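Local coordinates for uncharacterized SRPBCC domain-containing protein (Micromonospora chersina, PDB 6V04) that is of unknown function but belongs to the START/Bet v1-like proteins and is involved in dynemicin biosynthesis, perhaps as a cyclase or aromatase, at residues A[188-193]-A[259-264]. Residues are numbered along the deposited sequence; the frame is centred on the assembly and turned at random.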
# COMPACT_ATOMS: atom_id res chain seq x y z
N VAL A 188 2.05 5.49 18.75
CA VAL A 188 0.86 5.32 17.93
C VAL A 188 -0.26 6.03 18.68
O VAL A 188 -0.80 5.50 19.66
CB VAL A 188 0.52 3.85 17.68
CG1 VAL A 188 -0.76 3.72 16.88
CG2 VAL A 188 1.67 3.17 16.93
N VAL A 189 -0.61 7.22 18.22
CA VAL A 189 -1.51 8.11 18.95
C VAL A 189 -2.88 8.06 18.27
O VAL A 189 -3.09 8.66 17.21
CB VAL A 189 -0.95 9.54 19.02
CG1 VAL A 189 -1.88 10.44 19.82
CG2 VAL A 189 0.45 9.53 19.61
N ASP A 190 -3.82 7.34 18.87
CA ASP A 190 -5.17 7.22 18.35
C ASP A 190 -6.08 6.90 19.54
O ASP A 190 -5.71 7.15 20.69
CB ASP A 190 -5.22 6.18 17.22
CG ASP A 190 -4.77 4.81 17.66
OD1 ASP A 190 -4.73 4.54 18.87
OD2 ASP A 190 -4.44 3.98 16.78
N GLU A 191 -7.27 6.37 19.27
CA GLU A 191 -8.22 6.12 20.36
C GLU A 191 -8.08 4.73 20.97
O GLU A 191 -8.92 4.35 21.79
CB GLU A 191 -9.64 6.35 19.87
CG GLU A 191 -9.90 7.81 19.48
CD GLU A 191 -11.38 8.14 19.36
OE1 GLU A 191 -12.19 7.20 19.23
OE2 GLU A 191 -11.72 9.34 19.39
N GLU A 192 -7.03 3.99 20.63
CA GLU A 192 -6.78 2.64 21.12
C GLU A 192 -5.42 2.58 21.83
O GLU A 192 -4.71 3.58 21.96
CB GLU A 192 -6.82 1.63 19.97
CG GLU A 192 -8.16 1.57 19.25
CD GLU A 192 -8.07 0.92 17.88
OE1 GLU A 192 -7.55 1.57 16.95
OE2 GLU A 192 -8.51 -0.24 17.75
N GLY A 193 -5.06 1.38 22.28
CA GLY A 193 -3.80 1.17 22.96
C GLY A 193 -3.18 -0.14 22.51
O GLY A 193 -3.83 -0.97 21.88
N ARG A 259 -1.42 -3.97 13.11
CA ARG A 259 -1.02 -3.66 11.74
C ARG A 259 -1.79 -2.46 11.21
O ARG A 259 -1.21 -1.53 10.64
CB ARG A 259 -1.23 -4.89 10.85
CG ARG A 259 -0.71 -4.72 9.43
CD ARG A 259 -1.71 -4.11 8.48
NE ARG A 259 -1.11 -4.14 7.14
CZ ARG A 259 -1.28 -3.23 6.19
NH1 ARG A 259 -2.07 -2.19 6.33
NH2 ARG A 259 -0.62 -3.38 5.05
N HIS A 260 -3.11 -2.45 11.43
CA HIS A 260 -3.96 -1.36 10.98
C HIS A 260 -3.55 -0.03 11.63
O HIS A 260 -3.41 0.99 10.96
CB HIS A 260 -5.41 -1.72 11.28
CG HIS A 260 -6.43 -0.89 10.57
ND1 HIS A 260 -7.63 -1.41 10.13
CD2 HIS A 260 -6.44 0.42 10.24
CE1 HIS A 260 -8.34 -0.45 9.57
NE2 HIS A 260 -7.64 0.67 9.62
N ARG A 261 -3.34 -0.04 12.95
CA ARG A 261 -2.99 1.19 13.64
C ARG A 261 -1.63 1.71 13.20
O ARG A 261 -1.45 2.93 13.02
CB ARG A 261 -3.00 0.97 15.15
CG ARG A 261 -4.37 0.63 15.72
CD ARG A 261 -4.27 0.31 17.21
NE ARG A 261 -3.83 1.48 17.96
CZ ARG A 261 -2.96 1.47 18.97
NH1 ARG A 261 -2.40 0.35 19.39
NH2 ARG A 261 -2.66 2.61 19.57
N PHE A 262 -0.65 0.82 13.06
CA PHE A 262 0.65 1.26 12.58
C PHE A 262 0.59 1.73 11.14
O PHE A 262 1.30 2.67 10.77
CB PHE A 262 1.68 0.14 12.76
CG PHE A 262 2.31 0.10 14.13
CD1 PHE A 262 1.66 -0.51 15.19
CD2 PHE A 262 3.55 0.65 14.35
CE1 PHE A 262 2.25 -0.57 16.44
CE2 PHE A 262 4.15 0.59 15.60
CZ PHE A 262 3.50 -0.01 16.65
N ALA A 263 -0.27 1.12 10.30
CA ALA A 263 -0.39 1.61 8.93
C ALA A 263 -0.89 3.05 8.89
O ALA A 263 -0.41 3.87 8.10
CB ALA A 263 -1.32 0.70 8.12
N ALA A 264 -1.87 3.37 9.73
CA ALA A 264 -2.36 4.74 9.79
C ALA A 264 -1.28 5.68 10.30
O ALA A 264 -1.18 6.83 9.86
CB ALA A 264 -3.59 4.80 10.69
O HOH W 1 -3.59 4.61 14.33
O HOH W 2 -3.38 -2.29 19.47
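V188 and F262 bring the two backbones to 6.7 Å between their CA atoms, where the loop from strand 183-187 to strand 196-205 runs beside helix 252-277, the long C-terminal helix of a helix-grip (Bet v1-like) fold. R261 is long enough to cross from helix to loop; a bend at chi3 (64°) turns the guanidinium side-on to D190. R261 NE donates to the syn lone pair of D190 OD2 at 2.8 Å, nearly in the guanidinium plane, and R261 NH2 reaches D190 OD1 at 2.9 Å, although the carboxylate and guanidinium planes are 43° apart. OD1 also accepts from the backbone N of E192, on the opposite face of the carboxylate, closing an Asx turn that suits a short aspartate. The guanidinium lies between the backbone of E192 and G193 over one face and V188 CG1 over the other, and P194 O takes a further bond from NH2. E192 OE1 adds a long salt bridge to R261 NE, 3.9 Å away. A leucine in place of R261 would probably leave the D190 carboxylate without its charged mate. Branched V188 serves two neighbours: its CG2 sits over the centre of the F262 ring in a CH-pi contact, and that ring also meets F197 edge-to-face. One water donates to both D190 OD2 and R261 O; another joins R261 NH1 to G193 O, 2.8 Å from each.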